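Side-chain contacts in phosphoribosylaminoimidazole carboxylase (Treponema denticola, PDB 5C5D), which catalyses the reversible conversion of 5-aminoimidazole ribonucleotide and carbon dioxide to 4-carboxy-5-aminoimidazole ribonucleotide in purine biosynthesis: residues E19-A22 / S23-T27; N70-S73 / G74-G78; A97-Y100 / S101-M105. The protein carries 1 engineered substitution. All coordinates share one frame; numbering follows the deposited sequence. Where two conformers were deposited one is given.

Contact 1: residues E19-A22 / S23-T27; sequences EKIA and SELKT
Ile21 and Leu25, one helical turn apart in helix 15-27, lie side by side. Leu25 CB rests 3.6 Å from Ala22 O, and with CG placed anti to the carbonyl carbon (chi1 -70°) the chain folds back along its own helix, bringing CG to 3.5 Å from Ile21 O. At the tip CD1 of Leu25 meets CG2 of Ile21 at 4.1 Å, a loose methyl-to-methyl touch. The same carbonyl, Ile21 O, accepts the backbone bond from Leu25 N at 3.0 Å. Both side chains face the parallel sheet, where Leu25 packs on Val5 and Ile7 and Ile21 on Ile7, Ile63 and Ile65; this is the helix of the beta-alpha-beta unit formed with strands 4-9 and 31-36.

Away from the sheet the helix carries polar side chains. Ser23 turns its hydroxyl back to Glu19 O, with OG 2.9 Å from that oxygen, while its own N donates to the same atom at 2.8 Å from the opposite face of the carbonyl plane. A water links Lys20 O to Glu24 OE1, and Glu24 OE2 bonds Tyr142. The chemistry is that of an amphipathic helix: branched hydrocarbon against the sheet, and the hydroxyl of exposed Ser23 returned to the backbone.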
ATOM      1  N   GLU D  19      -2.181  29.424   6.885  1.00 22.23           N
ATOM      2  CA  GLU D  19      -1.672  30.687   6.372  0.55 24.59           C
ATOM      3  C   GLU D  19      -1.431  30.626   4.871  1.00 22.49           C
ATOM      4  O   GLU D  19      -1.608  31.631   4.163  1.00 25.88           O
ATOM      5  CB  GLU D  19      -0.375  31.077   7.098  0.55 25.88           C
ATOM      6  CG  GLU D  19      -0.617  31.550   8.525  0.55 29.47           C
ATOM      7  CD  GLU D  19       0.666  31.771   9.323  0.55 30.14           C
ATOM      8  OE1 GLU D  19       1.681  31.077   9.077  0.55 29.50           O
ATOM      9  OE2 GLU D  19       0.647  32.648  10.202  0.55 33.34           O
ATOM     10  N   LYS D  20      -1.024  29.466   4.371  1.00 20.75           N
ATOM     11  CA  LYS D  20      -0.832  29.314   2.935  1.00 19.98           C
ATOM     12  C   LYS D  20      -2.128  29.498   2.209  1.00 22.35           C
ATOM     13  O   LYS D  20      -2.167  30.095   1.131  1.00 22.86           O
ATOM     14  CB  LYS D  20      -0.250  27.957   2.580  1.00 21.78           C
ATOM     15  CG  LYS D  20       1.228  27.870   2.887  1.00 31.51           C
ATOM     16  CD  LYS D  20       1.764  26.520   2.545  1.00 37.93           C
ATOM     17  CE  LYS D  20       3.251  26.516   2.631  1.00 50.49           C
ATOM     18  NZ  LYS D  20       3.748  25.439   1.772  1.00 59.78           N
ATOM     19  N   ILE D  21      -3.203  28.979   2.792  1.00 21.08           N
ATOM     20  CA  ILE D  21      -4.508  29.132   2.178  1.00 21.24           C
ATOM     21  C   ILE D  21      -4.950  30.584   2.236  1.00 22.47           C
ATOM     22  O   ILE D  21      -5.437  31.135   1.256  1.00 21.11           O
ATOM     23  CB  ILE D  21      -5.562  28.242   2.866  1.00 19.23           C
ATOM     24  CG1 ILE D  21      -5.143  26.789   2.747  1.00 19.68           C
ATOM     25  CG2 ILE D  21      -6.954  28.452   2.231  1.00 18.67           C
ATOM     26  CD1 ILE D  21      -5.981  25.823   3.603  1.00 21.87           C
ATOM     27  N   ALA D  22      -4.774  31.210   3.392  1.00 21.94           N
ATOM     28  CA  ALA D  22      -5.265  32.568   3.583  1.00 23.03           C
ATOM     29  C   ALA D  22      -4.506  33.499   2.647  1.00 24.91           C
ATOM     30  O   ALA D  22      -5.089  34.375   2.016  1.00 25.29           O
ATOM     31  CB  ALA D  22      -5.107  33.004   5.023  1.00 26.44           C
ATOM     32  N   SER D  23      -3.199  33.279   2.546  1.00 23.83           N
ATOM     33  CA  SER D  23      -2.353  34.089   1.678  1.00 28.44           C
ATOM     34  C   SER D  23      -2.879  34.061   0.252  1.00 25.59           C
ATOM     35  O   SER D  23      -2.937  35.087  -0.429  1.00 29.42           O
ATOM     36  CB  SER D  23      -0.901  33.591   1.704  1.00 33.76           C
ATOM     37  OG  SER D  23      -0.302  33.901   2.943  1.00 41.09           O
ATOM     38  N   GLU D  24      -3.269  32.887  -0.199  1.00 22.24           N
ATOM     39  CA  GLU D  24      -3.736  32.771  -1.573  1.00 25.08           C
ATOM     40  C   GLU D  24      -5.121  33.421  -1.713  1.00 25.33           C
ATOM     41  O   GLU D  24      -5.393  34.086  -2.713  1.00 26.07           O
ATOM     42  CB  GLU D  24      -3.756  31.298  -2.015  1.00 25.27           C
ATOM     43  CG  GLU D  24      -3.640  31.124  -3.506  1.00 28.57           C
ATOM     44  CD  GLU D  24      -2.248  31.458  -4.024  1.00 33.99           C
ATOM     45  OE1 GLU D  24      -1.377  31.822  -3.211  1.00 34.32           O
ATOM     46  OE2 GLU D  24      -2.013  31.329  -5.243  1.00 35.87           O
ATOM     47  N   LEU D  25      -5.986  33.271  -0.711  1.00 23.44           N
ATOM     48  CA  LEU D  25      -7.304  33.927  -0.770  1.00 23.17           C
ATOM     49  C   LEU D  25      -7.157  35.450  -0.847  1.00 26.40           C
ATOM     50  O   LEU D  25      -7.942  36.139  -1.498  1.00 27.22           O
ATOM     51  CB  LEU D  25      -8.166  33.550   0.429  1.00 25.36           C
ATOM     52  CG  LEU D  25      -8.669  32.116   0.493  1.00 22.46           C
ATOM     53  CD1 LEU D  25      -9.259  31.846   1.879  1.00 21.13           C
ATOM     54  CD2 LEU D  25      -9.681  31.851  -0.589  1.00 20.44           C
ATOM     55  N   LYS D  26      -6.126  35.987  -0.211  1.00 26.00           N
ATOM     56  CA  LYS D  26      -5.924  37.423  -0.227  1.00 28.89           C
ATOM     57  C   LYS D  26      -5.622  37.915  -1.633  1.00 29.07           C
ATOM     58  O   LYS D  26      -6.042  39.004  -2.000  1.00 31.83           O
ATOM     59  CB  LYS D  26      -4.797  37.810   0.730  1.00 30.99           C
ATOM     60  CG  LYS D  26      -4.719  39.289   0.994  1.00 38.76           C
ATOM     61  CD  LYS D  26      -3.879  39.581   2.211  1.00 45.67           C
ATOM     62  CE  LYS D  26      -4.014  41.030   2.626  1.00 55.19           C
ATOM     63  NZ  LYS D  26      -3.258  41.310   3.875  1.00 60.91           N
ATOM     64  N   THR D  27      -4.914  37.106  -2.419  1.00 29.23           N
ATOM     65  CA  THR D  27      -4.591  37.467  -3.793  1.00 31.24           C
ATOM     66  C   THR D  27      -5.863  37.550  -4.654  1.00 30.94           C
ATOM     67  O   THR D  27      -5.915  38.344  -5.587  1.00 33.56           O
ATOM     68  CB  THR D  27      -3.613  36.473  -4.450  1.00 32.16           C
ATOM     69  OG1 THR D  27      -4.245  35.216  -4.651  1.00 37.50           O
ATOM     70  CG2 THR D  27      -2.390  36.264  -3.588  1.00 28.49           C
TER
HETATM   71  O   HOH W   1      -0.002  30.634  -0.466  1.00 32.77           O

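Contact 2: residues N70-S73 / G74-G78; sequences NALS and GFVDG
Leu72 and Val76 meet because of their first torsions: CG of Leu72 stands anti to its backbone nitrogen (chi1 -176°), which swings the side chain's end forward along the helix, and Val76 sets CG2 beside its own nitrogen, back over the preceding turn. CD1 of Leu72 then comes 3.9 Å from CG2 of Val76, the two side chains running side by side. CG2 of Val76 also sits 3.4 Å from Leu72 O, the carbonyl to which Val76 N donates. Leu8 of strand 4-9 touches both side chains, and Val76 reaches on to Tyr62 and Thr64 of strand 60-65.

At the start of the helix a side chain does the work of the missing preceding turn. Asn70 OD1 accepts from Ser73 N at 3.0 Å, the bond of an N-terminal cap, with the donor tilted out of the carbonyl plane. The amide's other end returns the grip: Asn70 ND2 donates to Ser73 OG at 2.8 Å, almost exactly in the amide plane, and that hydroxyl is positioned in turn by Thr64 OG1. The two bonds to Ser73 fix the rotation of the Asn70 amide and show which end carries the oxygen; ND2 also bonds Ser102 OG. A water bridges Asn70 O and Gly74 N, supplying the first-turn amide with an acceptor.

This capped helix, 72-79, connects strands 60-65 and 84-86 in a beta-alpha-beta unit, and it begins shortly after the substrate-binding residues Gly67 and Ser69. Further along, Asp77 keeps its CB 3.2 Å from Ser73 O. Its carboxylate leads away to Thr84, the backbone N of Ser110 and a salt bridge with Arg126 of a neighbouring subunit, while the Phe75 ring leads away against Val46 and Val47 of helix 43-54 and His40 of a different neighbouring subunit.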
ATOM      1  N   ASN D  70      -8.994  12.682  10.131  1.00 17.95           N
ATOM      2  CA  ASN D  70      -9.757  13.908   9.992  1.00 19.40           C
ATOM      3  C   ASN D  70     -11.240  13.707  10.260  1.00 19.87           C
ATOM      4  O   ASN D  70     -11.975  13.228   9.388  1.00 20.36           O
ATOM      5  CB  ASN D  70      -9.564  14.466   8.599  1.00 19.34           C
ATOM      6  CG  ASN D  70     -10.406  15.714   8.330  1.00 19.56           C
ATOM      7  OD1 ASN D  70     -11.034  16.287   9.226  1.00 20.15           O
ATOM      8  ND2 ASN D  70     -10.397  16.145   7.080  1.00 17.22           N
ATOM      9  N   ALA D  71     -11.666  14.066  11.461  1.00 17.91           N
ATOM     10  CA  ALA D  71     -13.086  14.070  11.813  1.00 19.82           C
ATOM     11  C   ALA D  71     -13.679  15.469  11.680  1.00 19.42           C
ATOM     12  O   ALA D  71     -14.895  15.616  11.612  1.00 20.57           O
ATOM     13  CB  ALA D  71     -13.283  13.571  13.224  1.00 25.29           C
ATOM     14  N   LEU D  72     -12.845  16.498  11.623  1.00 17.56           N
ATOM     15  CA  LEU D  72     -13.360  17.885  11.583  1.00 19.45           C
ATOM     16  C   LEU D  72     -14.133  18.191  10.315  1.00 18.56           C
ATOM     17  O   LEU D  72     -15.184  18.824  10.371  1.00 19.10           O
ATOM     18  CB  LEU D  72     -12.207  18.869  11.714  1.00 19.43           C
ATOM     19  CG  LEU D  72     -12.576  20.347  11.783  1.00 20.70           C
ATOM     20  CD1 LEU D  72     -13.372  20.682  13.016  1.00 21.04           C
ATOM     21  CD2 LEU D  72     -11.301  21.172  11.761  1.00 23.30           C
ATOM     22  N   SER D  73     -13.630  17.751   9.170  1.00 17.76           N
ATOM     23  CA  SER D  73     -14.251  18.156   7.924  1.00 14.92           C
ATOM     24  C   SER D  73     -15.698  17.623   7.851  1.00 17.99           C
ATOM     25  O   SER D  73     -16.611  18.369   7.508  1.00 19.17           O
ATOM     26  CB  SER D  73     -13.434  17.714   6.713  1.00 18.07           C
ATOM     27  OG  SER D  73     -12.152  18.348   6.724  1.00 17.22           O
ATOM     28  N   GLY D  74     -15.923  16.357   8.195  1.00 17.05           N
ATOM     29  CA  GLY D  74     -17.273  15.822   8.201  1.00 18.52           C
ATOM     30  C   GLY D  74     -18.174  16.454   9.244  1.00 19.62           C
ATOM     31  O   GLY D  74     -19.366  16.620   9.005  1.00 20.05           O
ATOM     32  N   PHE D  75     -17.625  16.772  10.409  1.00 19.86           N
ATOM     33  CA  PHE D  75     -18.394  17.393  11.482  1.00 19.28           C
ATOM     34  C   PHE D  75     -18.933  18.731  11.053  1.00 21.14           C
ATOM     35  O   PHE D  75     -20.113  19.021  11.194  1.00 21.52           O
ATOM     36  CB  PHE D  75     -17.501  17.541  12.692  1.00 20.59           C
ATOM     37  CG  PHE D  75     -18.182  18.127  13.882  1.00 31.97           C
ATOM     38  CD1 PHE D  75     -18.987  17.343  14.681  1.00 41.74           C
ATOM     39  CD2 PHE D  75     -18.013  19.455  14.205  1.00 34.54           C
ATOM     40  CE1 PHE D  75     -19.619  17.880  15.791  1.00 45.88           C
ATOM     41  CE2 PHE D  75     -18.646  20.002  15.325  1.00 41.17           C
ATOM     42  CZ  PHE D  75     -19.440  19.210  16.110  1.00 43.76           C
ATOM     43  N   VAL D  76     -18.053  19.540  10.492  1.00 18.97           N
ATOM     44  CA  VAL D  76     -18.446  20.859  10.024  1.00 19.18           C
ATOM     45  C   VAL D  76     -19.400  20.728   8.838  1.00 20.37           C
ATOM     46  O   VAL D  76     -20.420  21.397   8.777  1.00 20.15           O
ATOM     47  CB  VAL D  76     -17.223  21.684   9.615  1.00 20.59           C
ATOM     48  CG1 VAL D  76     -17.625  22.993   8.930  1.00 21.62           C
ATOM     49  CG2 VAL D  76     -16.332  21.966  10.837  1.00 20.40           C
ATOM     50  N   ASP D  77     -19.057  19.867   7.880  1.00 17.43           N
ATOM     51  CA  ASP D  77     -19.923  19.661   6.728  1.00 17.37           C
ATOM     52  C   ASP D  77     -21.335  19.190   7.105  1.00 21.98           C
ATOM     53  O   ASP D  77     -22.332  19.583   6.476  1.00 21.57           O
ATOM     54  CB  ASP D  77     -19.300  18.652   5.772  1.00 18.10           C
ATOM     55  CG  ASP D  77     -19.948  18.692   4.443  1.00 20.76           C
ATOM     56  OD1 ASP D  77     -19.555  19.553   3.619  1.00 21.68           O
ATOM     57  OD2 ASP D  77     -20.871  17.876   4.247  1.00 21.38           O
ATOM     58  N   GLY D  78     -21.453  18.375   8.149  1.00 19.51           N
ATOM     59  CA  GLY D  78     -22.764  17.940   8.593  1.00 17.62           C
ATOM     60  C   GLY D  78     -23.579  19.011   9.297  1.00 20.29           C
ATOM     61  O   GLY D  78     -24.792  18.890   9.417  1.00 22.58           O
TER
HETATM   62  O   HOH W   2     -13.965  14.415   8.097  1.00 22.62           O

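Contact 3: residues A97-Y100 / S101-M105; sequences ADIY and SSLRM
Ser101 returns its hydroxyl to the backbone of Asp98: Ser101 OG lies 2.8 Å from Asp98 O, in the carbonyl plane, and gets there because chi1 (71°) lodges the hydroxyl between its own backbone N and carbonyl carbon. Ser101 N also donates to Asp98 O at 3.1 Å, from well above the plane. A water adds a further bond to Asp98 O and meets Ser102 OG at 2.6 Å, while Asn70 reaches both serines, its N bonding Ser101 OG and its ND2 Ser102 OG.

On the apolar side CD1 of Leu103 approaches the Tyr100 ring obliquely, 3.7 Å from CD1 of Tyr100, while CG2 of Ile99 lies over one ring face, toward its rim. Helix 99-103 connects strands 84-86 and 112-113 in a beta-alpha-beta unit; Ile99 and Leu103 both press on Leu113 of the latter. The helix stops after Leu103; Arg104 is the first residue beyond it, and though its N still bonds Tyr100 O at 3.0 Å, it centres an inverse gamma turn.

Farther out, a neighbouring subunit holds the polar ends. Asp98 and Arg104 form reciprocal salt bridges with Arg104 and Asp98 of that subunit, whose Ser69 OG bonds Ser101 O. Within the chain Ser101 packs against the substrate-binding Ser69.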
ATOM      1  N   ALA D  97      -1.477   7.600   4.404  1.00 16.25           N
ATOM      2  CA  ALA D  97      -2.782   6.949   4.514  1.00 16.22           C
ATOM      3  C   ALA D  97      -3.797   7.739   5.341  1.00 18.49           C
ATOM      4  O   ALA D  97      -4.986   7.418   5.308  1.00 17.26           O
ATOM      5  CB  ALA D  97      -2.649   5.563   5.092  1.00 16.88           C
ATOM      6  N   ASP D  98      -3.369   8.781   6.052  1.00 15.61           N
ATOM      7  CA  ASP D  98      -4.375   9.712   6.642  1.00 15.39           C
ATOM      8  C   ASP D  98      -5.350  10.255   5.619  1.00 15.08           C
ATOM      9  O   ASP D  98      -6.438  10.688   5.963  1.00 15.31           O
ATOM     10  CB  ASP D  98      -3.686  10.892   7.336  1.00 16.89           C
ATOM     11  CG  ASP D  98      -2.973  10.496   8.634  1.00 18.72           C
ATOM     12  OD1 ASP D  98      -3.485   9.617   9.387  1.00 18.37           O
ATOM     13  OD2 ASP D  98      -1.881  11.087   8.927  1.00 22.25           O
ATOM     14  N   ILE D  99      -4.975  10.266   4.338  1.00 14.25           N
ATOM     15  CA  ILE D  99      -5.853  10.852   3.339  1.00 13.72           C
ATOM     16  C   ILE D  99      -7.187  10.118   3.264  1.00 14.91           C
ATOM     17  O   ILE D  99      -8.220  10.742   2.969  1.00 16.97           O
ATOM     18  CB  ILE D  99      -5.165  10.879   1.962  1.00 14.85           C
ATOM     19  CG1 ILE D  99      -5.947  11.742   0.969  1.00 17.58           C
ATOM     20  CG2 ILE D  99      -4.944   9.513   1.416  1.00 15.26           C
ATOM     21  CD1 ILE D  99      -6.157  13.166   1.433  1.00 18.91           C
ATOM     22  N   TYR D 100      -7.195   8.831   3.576  1.00 14.10           N
ATOM     23  CA  TYR D 100      -8.453   8.064   3.461  1.00 17.00           C
ATOM     24  C   TYR D 100      -9.503   8.553   4.452  1.00 20.85           C
ATOM     25  O   TYR D 100     -10.700   8.470   4.156  1.00 18.27           O
ATOM     26  CB  TYR D 100      -8.218   6.567   3.613  1.00 16.55           C
ATOM     27  CG  TYR D 100      -7.470   6.082   2.414  1.00 18.87           C
ATOM     28  CD1 TYR D 100      -8.131   5.965   1.196  1.00 23.33           C
ATOM     29  CD2 TYR D 100      -6.117   5.849   2.471  1.00 21.09           C
ATOM     30  CE1 TYR D 100      -7.475   5.571   0.093  1.00 24.64           C
ATOM     31  CE2 TYR D 100      -5.445   5.443   1.333  1.00 25.17           C
ATOM     32  CZ  TYR D 100      -6.160   5.320   0.157  1.00 22.07           C
ATOM     33  OH  TYR D 100      -5.502   4.918  -0.999  1.00 31.38           O
ATOM     34  N   SER D 101      -9.085   9.091   5.600  1.00 18.06           N
ATOM     35  CA  SER D 101     -10.058   9.640   6.553  1.00 16.89           C
ATOM     36  C   SER D 101     -10.784  10.877   6.042  1.00 19.71           C
ATOM     37  O   SER D 101     -11.889  11.179   6.521  1.00 19.39           O
ATOM     38  CB  SER D 101      -9.372   9.958   7.909  1.00 17.22           C
ATOM     39  OG  SER D 101      -8.495  11.080   7.843  1.00 17.91           O
ATOM     40  N   SER D 102     -10.175  11.616   5.116  1.00 18.65           N
ATOM     41  CA  SER D 102     -10.847  12.737   4.465  1.00 17.90           C
ATOM     42  C   SER D 102     -11.668  12.257   3.264  1.00 19.75           C
ATOM     43  O   SER D 102     -12.707  12.870   2.965  1.00 22.61           O
ATOM     44  CB  SER D 102      -9.852  13.796   4.006  1.00 17.73           C
ATOM     45  OG  SER D 102      -9.174  14.419   5.086  1.00 17.71           O
ATOM     46  N   LEU D 103     -11.224  11.201   2.583  1.00 17.24           N
ATOM     47  CA  LEU D 103     -11.944  10.667   1.383  1.00 18.34           C
ATOM     48  C   LEU D 103     -13.279   9.957   1.698  1.00 20.55           C
ATOM     49  O   LEU D 103     -14.291  10.193   1.024  1.00 19.46           O
ATOM     50  CB  LEU D 103     -11.060   9.671   0.589  1.00 20.64           C
ATOM     51  CG  LEU D 103      -9.911  10.193  -0.307  1.00 24.77           C
ATOM     52  CD1 LEU D 103      -8.971   9.063  -0.681  1.00 23.25           C
ATOM     53  CD2 LEU D 103     -10.481  10.830  -1.564  1.00 30.70           C
ATOM     54  N   ARG D 104     -13.272   9.076   2.690  1.00 18.90           N
ATOM     55  CA  ARG D 104     -14.326   8.080   2.862  1.00 16.45           C
ATOM     56  C   ARG D 104     -15.488   8.537   3.736  1.00 17.18           C
ATOM     57  O   ARG D 104     -15.673   8.108   4.876  1.00 17.23           O
ATOM     58  CB  ARG D 104     -13.709   6.811   3.431  1.00 18.00           C
ATOM     59  CG  ARG D 104     -12.808   6.132   2.397  1.00 17.46           C
ATOM     60  CD  ARG D 104     -13.650   5.244   1.509  1.00 17.19           C
ATOM     61  NE  ARG D 104     -14.093   4.049   2.244  1.00 20.50           N
ATOM     62  CZ  ARG D 104     -15.075   3.227   1.893  1.00 24.10           C
ATOM     63  NH1 ARG D 104     -15.836   3.478   0.832  1.00 31.20           N
ATOM     64  NH2 ARG D 104     -15.327   2.147   2.617  1.00 24.20           N
ATOM     65  N   MET D 105     -16.254   9.439   3.167  1.00 17.90           N
ATOM     66  CA  MET D 105     -17.416  10.007   3.841  1.00 18.02           C
ATOM     67  C   MET D 105     -18.640   9.110   3.656  1.00 21.53           C
ATOM     68  O   MET D 105     -18.754   8.397   2.639  1.00 27.96           O
ATOM     69  CB  MET D 105     -17.681  11.409   3.290  1.00 17.85           C
ATOM     70  CG  MET D 105     -16.596  12.419   3.593  1.00 17.76           C
ATOM     71  SD  MET D 105     -16.393  12.772   5.338  1.00 22.54           S
ATOM     72  CE  MET D 105     -14.977  11.739   5.825  1.00 22.88           C
TER
HETATM   73  O   HOH W   3      -6.996   7.668   7.094  1.00 16.66           O
HETATM   74  O   HOH W   4      -6.827  13.463   5.661  1.00 17.65           O

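In the fold
All three contacts lie on helices that join strands of one parallel sheet, yet their settings differ. Contact 1 is only partly buried: one side of its helix meets the sheet and polar side chains lie away from it. Contacts 2 and 3 are buried, on the opposite side of the chain's centre from contact 1, with their centres about 12 Å apart. These two touch directly, Asn70 N meeting Ser101 OG at 2.8 Å and Asn70 ND2 meeting Ser102 OG at 2.9 Å, probable hydrogen bonds that tie the residue capping helix 72-79 to the body of helix 99-103 beside the substrate-binding Ser69. Both also form salt bridges to neighbouring subunits, whereas contact 1 packs Glu19 against Arg159 of another subunit.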